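Local coordinates for protein halohydrin epoxidase A (Corynebacterium sp., PDB 4Z9F) that probably catalyses the reversible loss of hydrogen halide from halohydrins to give epoxides, using a Rossmann-type fold related to that of short-chain reductases, at residues L171-F180 with I231-Y242; M1-H11 with G25-F35. The protein carries 1 engineered substitution. All coordinates share one frame; numbering follows the deposited sequence.

Interaction 1: L171-F180 with I231-Y242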
loop_
_atom_site.group_PDB
_atom_site.type_symbol
_atom_site.label_atom_id
_atom_site.label_comp_id
_atom_site.label_asym_id
_atom_site.label_seq_id
_atom_site.Cartn_x
_atom_site.Cartn_y
_atom_site.Cartn_z
ATOM N N LEU C 171 19.627 -2.767 -11.346
ATOM C CA LEU C 171 18.610 -1.954 -10.675
ATOM C C LEU C 171 17.255 -2.138 -11.354
ATOM O O LEU C 171 17.103 -1.815 -12.539
ATOM C CB LEU C 171 19.018 -0.478 -10.683
ATOM C CG LEU C 171 20.445 -0.208 -10.209
ATOM C CD1 LEU C 171 20.735 1.262 -10.266
ATOM C CD2 LEU C 171 20.639 -0.728 -8.795
ATOM N N LEU C 172 16.277 -2.661 -10.603
ATOM C CA LEU C 172 14.970 -3.014 -11.136
ATOM C C LEU C 172 13.941 -1.952 -10.755
ATOM O O LEU C 172 14.008 -1.375 -9.661
ATOM C CB LEU C 172 14.518 -4.388 -10.622
ATOM C CG LEU C 172 14.931 -5.615 -11.449
ATOM C CD1 LEU C 172 16.449 -5.762 -11.630
ATOM C CD2 LEU C 172 14.327 -6.894 -10.870
ATOM N N TYR C 173 12.998 -1.691 -11.669
ATOM C CA TYR C 173 11.917 -0.736 -11.428
ATOM C C TYR C 173 10.670 -1.217 -12.153
ATOM O O TYR C 173 10.747 -1.945 -13.144
ATOM C CB TYR C 173 12.229 0.684 -11.924
ATOM C CG TYR C 173 13.589 1.241 -11.572
ATOM C CD1 TYR C 173 13.755 2.071 -10.464
ATOM C CD2 TYR C 173 14.705 0.950 -12.352
ATOM C CE1 TYR C 173 14.990 2.584 -10.135
ATOM C CE2 TYR C 173 15.943 1.466 -12.039
ATOM C CZ TYR C 173 16.083 2.276 -10.926
ATOM O OH TYR C 173 17.315 2.800 -10.609
ATOM N N ALA C 174 9.512 -0.783 -11.661
ATOM C CA ALA C 174 8.252 -1.013 -12.349
ATOM C C ALA C 174 7.573 0.322 -12.610
ATOM O O ALA C 174 7.567 1.206 -11.751
ATOM C CB ALA C 174 7.324 -1.935 -11.548
ATOM N N ILE C 175 7.042 0.483 -13.813
ATOM C CA ILE C 175 6.233 1.640 -14.158
ATOM C C ILE C 175 4.815 1.152 -14.399
ATOM O O ILE C 175 4.605 0.140 -15.086
ATOM C CB ILE C 175 6.792 2.385 -15.382
ATOM C CG1 ILE C 175 8.239 2.796 -15.122
ATOM C CG2 ILE C 175 5.927 3.606 -15.694
ATOM C CD1 ILE C 175 8.929 3.457 -16.303
ATOM N N GLY C 176 3.844 1.844 -13.795
ATOM C CA GLY C 176 2.453 1.472 -13.901
ATOM C C GLY C 176 1.637 2.555 -14.576
ATOM O O GLY C 176 1.101 3.466 -13.928
ATOM N N PRO C 177 1.536 2.482 -15.901
ATOM C CA PRO C 177 0.837 3.532 -16.647
ATOM C C PRO C 177 -0.673 3.348 -16.639
ATOM O O PRO C 177 -1.194 2.237 -16.532
ATOM C CB PRO C 177 1.384 3.389 -18.080
ATOM C CG PRO C 177 2.474 2.327 -18.015
ATOM C CD PRO C 177 2.174 1.500 -16.795
ATOM N N ASN C 178 -1.361 4.483 -16.769
ATOM C CA ASN C 178 -2.766 4.583 -17.155
ATOM C C ASN C 178 -2.949 5.974 -17.748
ATOM O O ASN C 178 -2.185 6.893 -17.447
ATOM C CB ASN C 178 -3.724 4.355 -15.969
ATOM C CG ASN C 178 -5.135 3.940 -16.412
ATOM O OD1 ASN C 178 -5.422 3.812 -17.613
ATOM N ND2 ASN C 178 -6.024 3.727 -15.436
ATOM N N PHE C 179 -3.968 6.120 -18.597
ATOM C CA PHE C 179 -4.204 7.385 -19.290
ATOM C C PHE C 179 -2.930 7.892 -19.950
ATOM O O PHE C 179 -2.625 9.081 -19.945
ATOM C CB PHE C 179 -4.792 8.414 -18.333
ATOM C CG PHE C 179 -6.106 7.980 -17.750
ATOM C CD1 PHE C 179 -6.192 7.535 -16.443
ATOM C CD2 PHE C 179 -7.251 7.989 -18.530
ATOM C CE1 PHE C 179 -7.403 7.134 -15.915
ATOM C CE2 PHE C 179 -8.471 7.589 -18.002
ATOM C CZ PHE C 179 -8.543 7.162 -16.699
ATOM N N PHE C 180 -2.172 6.957 -20.514
ATOM C CA PHE C 180 -0.892 7.220 -21.158
ATOM C C PHE C 180 -1.097 7.148 -22.667
ATOM O O PHE C 180 -1.521 6.109 -23.182
ATOM C CB PHE C 180 0.127 6.189 -20.668
ATOM C CG PHE C 180 1.346 6.074 -21.514
ATOM C CD1 PHE C 180 1.878 4.825 -21.809
ATOM C CD2 PHE C 180 1.980 7.208 -21.995
ATOM C CE1 PHE C 180 3.028 4.714 -22.579
ATOM C CE2 PHE C 180 3.117 7.097 -22.783
ATOM C CZ PHE C 180 3.632 5.854 -23.073
ATOM N N ILE C 231 16.348 5.051 -5.605
ATOM C CA ILE C 231 14.905 4.828 -5.731
ATOM C C ILE C 231 14.665 3.444 -6.337
ATOM O O ILE C 231 13.538 3.078 -6.681
ATOM C CB ILE C 231 14.224 5.952 -6.545
ATOM C CG1 ILE C 231 14.729 5.992 -7.987
ATOM C CG2 ILE C 231 14.474 7.307 -5.904
ATOM C CD1 ILE C 231 14.141 7.130 -8.788
ATOM N N VAL C 232 15.730 2.638 -6.412
ATOM C CA VAL C 232 15.630 1.290 -6.963
ATOM C C VAL C 232 14.566 0.451 -6.260
ATOM O O VAL C 232 14.377 0.527 -5.038
ATOM C CB VAL C 232 17.001 0.595 -6.875
ATOM C CG1 VAL C 232 17.442 0.467 -5.424
ATOM C CG2 VAL C 232 16.963 -0.784 -7.533
ATOM N N GLY C 233 13.886 -0.386 -7.031
ATOM C CA GLY C 233 13.125 -1.480 -6.457
ATOM C C GLY C 233 11.691 -1.169 -6.095
ATOM O O GLY C 233 11.082 -1.924 -5.319
ATOM N N GLN C 234 11.116 -0.116 -6.664
ATOM C CA GLN C 234 9.742 0.256 -6.373
ATOM C C GLN C 234 8.965 0.489 -7.664
ATOM O O GLN C 234 9.514 0.533 -8.770
ATOM C CB GLN C 234 9.678 1.509 -5.493
ATOM C CG GLN C 234 10.168 2.793 -6.156
ATOM C CD GLN C 234 10.261 3.946 -5.180
ATOM O OE1 GLN C 234 9.264 4.330 -4.560
ATOM N NE2 GLN C 234 11.463 4.506 -5.025
ATOM N N PHE C 235 7.664 0.647 -7.474
ATOM C CA PHE C 235 6.682 0.905 -8.516
ATOM C C PHE C 235 6.418 2.406 -8.620
ATOM O O PHE C 235 6.271 3.093 -7.601
ATOM C CB PHE C 235 5.404 0.125 -8.159
ATOM C CG PHE C 235 4.176 0.474 -8.971
ATOM C CD1 PHE C 235 3.770 -0.334 -10.029
ATOM C CD2 PHE C 235 3.376 1.559 -8.614
ATOM C CE1 PHE C 235 2.589 -0.045 -10.738
ATOM C CE2 PHE C 235 2.226 1.866 -9.331
ATOM C CZ PHE C 235 1.824 1.056 -10.391
ATOM N N PHE C 236 6.350 2.911 -9.854
ATOM C CA PHE C 236 6.036 4.314 -10.129
ATOM C C PHE C 236 4.744 4.388 -10.930
ATOM O O PHE C 236 4.674 3.878 -12.055
ATOM C CB PHE C 236 7.156 5.015 -10.909
ATOM C CG PHE C 236 8.506 4.945 -10.244
ATOM C CD1 PHE C 236 9.526 4.194 -10.804
ATOM C CD2 PHE C 236 8.747 5.621 -9.064
ATOM C CE1 PHE C 236 10.765 4.113 -10.191
ATOM C CE2 PHE C 236 9.994 5.557 -8.448
ATOM C CZ PHE C 236 11.001 4.801 -9.017
ATOM N N ALA C 237 3.729 5.026 -10.361
ATOM C CA ALA C 237 2.533 5.326 -11.132
ATOM C C ALA C 237 2.860 6.354 -12.208
ATOM O O ALA C 237 3.611 7.302 -11.975
ATOM C CB ALA C 237 1.429 5.860 -10.221
ATOM N N PHE C 238 2.295 6.163 -13.397
ATOM C CA PHE C 238 2.423 7.119 -14.501
ATOM C C PHE C 238 0.994 7.328 -14.989
ATOM O O PHE C 238 0.588 6.788 -16.014
ATOM C CB PHE C 238 3.373 6.593 -15.601
ATOM C CG PHE C 238 3.653 7.584 -16.704
ATOM C CD1 PHE C 238 4.737 8.435 -16.633
ATOM C CD2 PHE C 238 2.828 7.645 -17.822
ATOM C CE1 PHE C 238 4.994 9.347 -17.650
ATOM C CE2 PHE C 238 3.071 8.556 -18.839
ATOM C CZ PHE C 238 4.161 9.404 -18.754
ATOM N N THR C 239 0.215 8.095 -14.214
ATOM C CA THR C 239 -1.231 8.135 -14.391
ATOM C C THR C 239 -1.817 9.539 -14.356
ATOM O O THR C 239 -3.046 9.661 -14.390
ATOM C CB THR C 239 -1.942 7.303 -13.301
ATOM O OG1 THR C 239 -1.829 7.973 -12.031
ATOM C CG2 THR C 239 -1.358 5.889 -13.193
ATOM N N GLY C 240 -0.997 10.582 -14.234
ATOM C CA GLY C 240 -1.484 11.938 -14.079
ATOM C C GLY C 240 -2.193 12.194 -12.766
ATOM O O GLY C 240 -3.055 13.075 -12.699
ATOM N N GLY C 241 -1.857 11.446 -11.710
ATOM C CA GLY C 241 -2.524 11.622 -10.432
ATOM C C GLY C 241 -3.752 10.761 -10.224
ATOM O O GLY C 241 -4.416 10.890 -9.180
ATOM N N TYR C 242 -4.092 9.912 -11.188
ATOM C CA TYR C 242 -5.190 8.967 -11.006
ATOM C C TYR C 242 -4.902 8.020 -9.841
ATOM O O TYR C 242 -5.766 7.769 -8.997
ATOM C CB TYR C 242 -5.412 8.204 -12.307
ATOM C CG TYR C 242 -6.426 7.088 -12.242
ATOM C CD1 TYR C 242 -6.026 5.764 -12.367
ATOM C CD2 TYR C 242 -7.784 7.359 -12.113
ATOM C CE1 TYR C 242 -6.942 4.733 -12.337
ATOM C CE2 TYR C 242 -8.718 6.327 -12.082
ATOM C CZ TYR C 242 -8.286 5.018 -12.193
ATOM O OH TYR C 242 -9.201 3.987 -12.162
HETATM O O HOH W 1 -9.230 3.872 -15.359
#
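The carbonyl oxygen of Phe236 is gripped by two donors of strand 171-177. Gly176 N reaches it at 2.8 Å in a nearly straight bond (169° at the hydrogen), and Ile175 CA adds a longer C-H...O contact. Ala174 O is met in the same way by Phe236 N, at 2.8 Å, and by Phe235 CA. Further bonds from Phe238 N to Gly176 O and from Asn178 N to Phe238 O continue the parallel ladder; strand 235-238 is the outermost strand of this chain's Rossmann-type sheet on that side.

Phe235 CE1 comes within 3.5 Å of Gly176 CA, the ring meeting the backbone obliquely; CG anti to the backbone N (chi1 168°) carries it there, and glycine has no side chain to collide with it. Tyr173 CD1 lies in the plane of the Phe236 ring, 3.6 Å from CE1 at its edge. Ile175 CG2 packs alongside Phe238 CB, and the edge of the Phe238 ring is directed at the face of Phe180 in an offset T-shaped pair, the planes 85° apart. Met216 of helix 213-224 packs on both of these rings.

Past the strands, Phe179 CE1 points at one face of Tyr242, 3.8 Å from CG, in a second edge-to-face pair. Beside it, Asn178 ND2 donates to a water at 3.2 Å, which also bonds weakly to Tyr242 OH; that hydroxyl has Lys139 as a further partner. Gln234 NE2 donates to Ile231 O of its own chain and to Ala237 O of the second subunit. Backbone bonds thus fix the parallel register, while Gln234 NE2 and Ala237 O join this outer segment to the second subunit.

Interaction 2: M1-H11 with G25-F35. Engineered in segment 25-35: Ser34 (natural residue Thr).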
loop_
_atom_site.group_PDB
_atom_site.type_symbol
_atom_site.label_atom_id
_atom_site.label_comp_id
_atom_site.label_asym_id
_atom_site.label_seq_id
_atom_site.Cartn_x
_atom_site.Cartn_y
_atom_site.Cartn_z
ATOM N N MET C 1 28.690 3.694 -27.472
ATOM C CA MET C 1 27.254 3.888 -27.325
ATOM C C MET C 1 26.660 2.830 -26.408
ATOM O O MET C 1 27.014 1.646 -26.491
ATOM C CB MET C 1 26.557 3.850 -28.690
ATOM C CG MET C 1 26.756 5.104 -29.527
ATOM S SD MET C 1 25.873 5.027 -31.095
ATOM C CE MET C 1 24.280 5.721 -30.637
ATOM N N LYS C 2 25.752 3.265 -25.533
ATOM C CA LYS C 2 25.078 2.342 -24.635
ATOM C C LYS C 2 24.053 1.520 -25.402
ATOM O O LYS C 2 23.403 2.012 -26.326
ATOM C CB LYS C 2 24.405 3.109 -23.494
ATOM C CG LYS C 2 25.388 3.872 -22.622
ATOM C CD LYS C 2 24.701 4.635 -21.500
ATOM C CE LYS C 2 25.716 5.177 -20.498
ATOM N NZ LYS C 2 25.087 6.089 -19.499
ATOM N N ILE C 3 23.917 0.257 -25.021
ATOM C CA ILE C 3 22.965 -0.651 -25.647
ATOM C C ILE C 3 21.748 -0.764 -24.747
ATOM O O ILE C 3 21.883 -0.920 -23.524
ATOM C CB ILE C 3 23.580 -2.036 -25.893
ATOM C CG1 ILE C 3 25.008 -1.904 -26.450
ATOM C CG2 ILE C 3 22.689 -2.842 -26.820
ATOM C CD1 ILE C 3 25.109 -1.046 -27.675
ATOM N N ALA C 4 20.566 -0.679 -25.346
ATOM C CA ALA C 4 19.315 -0.962 -24.664
ATOM C C ALA C 4 18.567 -2.045 -25.419
ATOM O O ALA C 4 18.668 -2.156 -26.648
ATOM C CB ALA C 4 18.433 0.292 -24.543
ATOM N N LEU C 5 17.853 -2.872 -24.665
ATOM C CA LEU C 5 16.941 -3.862 -25.206
ATOM C C LEU C 5 15.527 -3.429 -24.832
ATOM O O LEU C 5 15.271 -3.104 -23.669
ATOM C CB LEU C 5 17.246 -5.254 -24.657
ATOM C CG LEU C 5 16.189 -6.336 -24.893
ATOM C CD1 LEU C 5 15.987 -6.614 -26.386
ATOM C CD2 LEU C 5 16.542 -7.610 -24.144
ATOM N N VAL C 6 14.639 -3.371 -25.826
ATOM C CA VAL C 6 13.235 -3.005 -25.630
ATOM C C VAL C 6 12.381 -4.104 -26.239
ATOM O O VAL C 6 12.501 -4.394 -27.436
ATOM C CB VAL C 6 12.891 -1.649 -26.272
ATOM C CG1 VAL C 6 11.384 -1.359 -26.135
ATOM C CG2 VAL C 6 13.746 -0.521 -25.677
ATOM N N THR C 7 11.529 -4.721 -25.429
ATOM C CA THR C 7 10.656 -5.749 -25.961
ATOM C C THR C 7 9.370 -5.114 -26.495
ATOM O O THR C 7 9.041 -3.965 -26.183
ATOM C CB THR C 7 10.338 -6.792 -24.896
ATOM O OG1 THR C 7 9.697 -6.149 -23.789
ATOM C CG2 THR C 7 11.618 -7.454 -24.416
ATOM N N HIS C 8 8.662 -5.878 -27.323
ATOM C CA HIS C 8 7.392 -5.455 -27.933
ATOM C C HIS C 8 7.460 -4.004 -28.405
ATOM O O HIS C 8 6.621 -3.165 -28.067
ATOM C CB HIS C 8 6.239 -5.675 -26.958
ATOM C CG HIS C 8 6.046 -7.108 -26.575
ATOM N ND1 HIS C 8 5.480 -8.036 -27.423
ATOM C CD2 HIS C 8 6.331 -7.771 -25.429
ATOM C CE1 HIS C 8 5.426 -9.208 -26.817
ATOM N NE2 HIS C 8 5.932 -9.074 -25.605
ATOM N N ALA C 9 8.487 -3.717 -29.219
ATOM C CA ALA C 9 8.888 -2.343 -29.500
ATOM C C ALA C 9 7.824 -1.533 -30.228
ATOM O O ALA C 9 7.902 -0.298 -30.235
ATOM C CB ALA C 9 10.183 -2.330 -30.317
ATOM N N ARG C 10 6.841 -2.174 -30.846
ATOM C CA ARG C 10 5.829 -1.441 -31.597
ATOM C C ARG C 10 4.561 -1.190 -30.791
ATOM O O ARG C 10 3.594 -0.639 -31.329
ATOM C CB ARG C 10 5.503 -2.192 -32.887
ATOM C CG ARG C 10 6.742 -2.375 -33.758
ATOM C CD ARG C 10 6.471 -3.247 -34.950
ATOM N NE ARG C 10 5.743 -2.537 -35.989
ATOM C CZ ARG C 10 5.535 -3.023 -37.208
ATOM N NH1 ARG C 10 6.010 -4.221 -37.527
ATOM N NH2 ARG C 10 4.859 -2.313 -38.102
ATOM N N HIS C 11 4.551 -1.554 -29.511
ATOM C CA HIS C 11 3.327 -1.578 -28.731
ATOM C C HIS C 11 3.546 -0.901 -27.385
ATOM O O HIS C 11 4.684 -0.687 -26.954
ATOM C CB HIS C 11 2.849 -3.016 -28.530
ATOM C CG HIS C 11 2.595 -3.741 -29.813
ATOM N ND1 HIS C 11 1.401 -3.651 -30.492
ATOM C CD2 HIS C 11 3.391 -4.547 -30.554
ATOM C CE1 HIS C 11 1.468 -4.377 -31.594
ATOM N NE2 HIS C 11 2.663 -4.935 -31.654
ATOM N N GLY C 25 21.236 8.783 -26.937
ATOM C CA GLY C 25 22.537 8.277 -27.314
ATOM C C GLY C 25 22.696 6.775 -27.325
ATOM O O GLY C 25 23.811 6.296 -27.562
ATOM N N TYR C 26 21.630 6.017 -27.084
ATOM C CA TYR C 26 21.706 4.563 -27.078
ATOM C C TYR C 26 21.558 3.980 -28.481
ATOM O O TYR C 26 20.886 4.536 -29.352
ATOM C CB TYR C 26 20.608 3.953 -26.200
ATOM C CG TYR C 26 20.772 4.128 -24.700
ATOM C CD1 TYR C 26 20.723 5.383 -24.123
ATOM C CD2 TYR C 26 20.928 3.027 -23.867
ATOM C CE1 TYR C 26 20.853 5.555 -22.751
ATOM C CE2 TYR C 26 21.055 3.184 -22.492
ATOM C CZ TYR C 26 21.014 4.460 -21.945
ATOM O OH TYR C 26 21.143 4.650 -20.584
ATOM N N THR C 27 22.163 2.817 -28.673
ATOM C CA THR C 27 21.728 1.898 -29.710
ATOM C C THR C 27 20.627 1.041 -29.103
ATOM O O THR C 27 20.852 0.346 -28.104
ATOM C CB THR C 27 22.892 1.042 -30.210
ATOM O OG1 THR C 27 23.905 1.906 -30.731
ATOM C CG2 THR C 27 22.434 0.090 -31.303
ATOM N N VAL C 28 19.436 1.109 -29.679
ATOM C CA VAL C 28 18.284 0.408 -29.136
ATOM C C VAL C 28 18.054 -0.853 -29.953
ATOM O O VAL C 28 17.615 -0.789 -31.107
ATOM C CB VAL C 28 17.041 1.303 -29.115
ATOM C CG1 VAL C 28 15.902 0.564 -28.437
ATOM C CG2 VAL C 28 17.361 2.626 -28.396
ATOM N N VAL C 29 18.340 -2.002 -29.344
ATOM C CA VAL C 29 18.044 -3.307 -29.924
ATOM C C VAL C 29 16.615 -3.696 -29.547
ATOM O O VAL C 29 16.255 -3.689 -28.364
ATOM C CB VAL C 29 19.050 -4.356 -29.422
ATOM C CG1 VAL C 29 18.735 -5.700 -29.993
ATOM C CG2 VAL C 29 20.466 -3.932 -29.757
ATOM N N CYS C 30 15.804 -4.058 -30.545
ATOM C CA CYS C 30 14.356 -4.144 -30.391
ATOM C C CYS C 30 13.825 -5.537 -30.693
ATOM O O CYS C 30 14.223 -6.165 -31.679
ATOM C CB CYS C 30 13.661 -3.133 -31.313
ATOM S SG CYS C 30 14.060 -1.438 -30.920
ATOM N N HIS C 31 12.904 -6.000 -29.848
ATOM C CA HIS C 31 12.145 -7.216 -30.073
ATOM C C HIS C 31 10.709 -6.843 -30.411
ATOM O O HIS C 31 10.183 -5.836 -29.926
ATOM C CB HIS C 31 12.190 -8.136 -28.843
ATOM C CG HIS C 31 10.985 -9.013 -28.678
ATOM N ND1 HIS C 31 9.814 -8.574 -28.092
ATOM C CD2 HIS C 31 10.780 -10.316 -28.989
ATOM C CE1 HIS C 31 8.939 -9.562 -28.068
ATOM N NE2 HIS C 31 9.500 -10.632 -28.604
ATOM N N ASP C 32 10.089 -7.653 -31.266
ATOM C CA ASP C 32 8.668 -7.518 -31.562
ATOM C C ASP C 32 8.201 -8.805 -32.222
ATOM O O ASP C 32 8.982 -9.492 -32.889
ATOM C CB ASP C 32 8.388 -6.303 -32.452
ATOM C CG ASP C 32 6.905 -5.946 -32.508
ATOM O OD1 ASP C 32 6.263 -6.199 -33.553
ATOM O OD2 ASP C 32 6.376 -5.418 -31.496
ATOM N N ALA C 33 6.929 -9.142 -32.006
ATOM C CA ALA C 33 6.381 -10.346 -32.627
ATOM C C ALA C 33 6.454 -10.269 -34.144
ATOM O O ALA C 33 6.638 -11.295 -34.813
ATOM C CB ALA C 33 4.937 -10.568 -32.181
ATOM N N SER C 34 6.324 -9.065 -34.702
ATOM C CA SER C 34 6.306 -8.914 -36.150
ATOM C C SER C 34 7.683 -9.105 -36.760
ATOM O O SER C 34 7.793 -9.263 -37.981
ATOM C CB SER C 34 5.767 -7.537 -36.526
ATOM O OG SER C 34 6.691 -6.523 -36.172
ATOM N N PHE C 35 8.730 -9.077 -35.948
ATOM C CA PHE C 35 10.083 -9.206 -36.465
ATOM C C PHE C 35 10.430 -10.639 -36.841
ATOM O O PHE C 35 11.556 -10.893 -37.279
ATOM C CB PHE C 35 11.088 -8.667 -35.445
ATOM C CG PHE C 35 11.005 -7.177 -35.230
ATOM C CD1 PHE C 35 11.758 -6.565 -34.234
ATOM C CD2 PHE C 35 10.173 -6.388 -36.008
ATOM C CE1 PHE C 35 11.694 -5.187 -34.031
ATOM C CE2 PHE C 35 10.099 -5.019 -35.804
ATOM C CZ PHE C 35 10.858 -4.418 -34.812
HETATM O O HOH W 2 5.206 -7.947 -30.199
HETATM O O HOH W 3 3.621 -6.344 -33.933
#
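The first beta-alpha-beta unit of the Rossmann-type fold brings Met1-His11 beside Gly25-Phe35: strand 3-6 leads into helix 14-23, which ends in a Schellman motif at Gly25, and the chain returns as strand 27-30, parallel to the first. Backbone bonds alternate between the strands, among them Ala4 N to Thr27 O and Val29 N to Ala4 O, the latter 2.7 Å long. At the start of the ladder, Lys2 CB sits over one face of Tyr26, 3.7 Å from the ring centroid, a CH-pi contact; Tyr26 OH is bonded to Asp74. Ala4 CB also touches this ring, while Val6 CG2 meets Val28 CG1 at 3.7 Å and Ile3 CG2 meets Val29 CG2 on the other face of the sheet.

Beyond the strands the contact becomes polar. His8 N donates to His31 ND1 at 3.0 Å, close to the imidazole plane and almost straight (176°), so ND1 acts as the acceptor and the ring's rotation is fixed. His31 CE1 then stands over the centre of the His8 ring in a T-shaped pair with planes 87° apart. Ala9 N binds His31 O, which ties down the type I turn His8-His11.

Asp32 organises the far end. Its OD2 accepts a weak bond from Arg10 N, and a water links OD1 with His11 NE2. Arg10 also forms a salt bridge with Glu40. Its NH1 donates to the hydroxyl of the engineered Ser34 at 2.8 Å, and Ser34 OG in turn donates a hydrogen bond to Asp32 OD1, 2.7 Å away, where Ser34 N closes an Asx turn on the same oxygen.

Overall arrangement
Both interactions are parallel strand pairings of one sheet, but they lie on opposite sides of the chain's centre, with contact centres about 20 Å apart. Interaction 2 pairs consecutive strands through a short helical crossover, whereas interaction 1 joins strands whose connection holds several helices. Interaction 1 is almost wholly buried, rich in phenylalanine, and borders a second subunit; interaction 2 is partly exposed, has no other chain against it, and gathers histidine, arginine and aspartate where its strands run out. Strands 73-79 and 127-132 lie between the two pairs, strand 3-6 bonding to the former and strand 171-177 to the latter, so the two contacts belong to one continuous sheet.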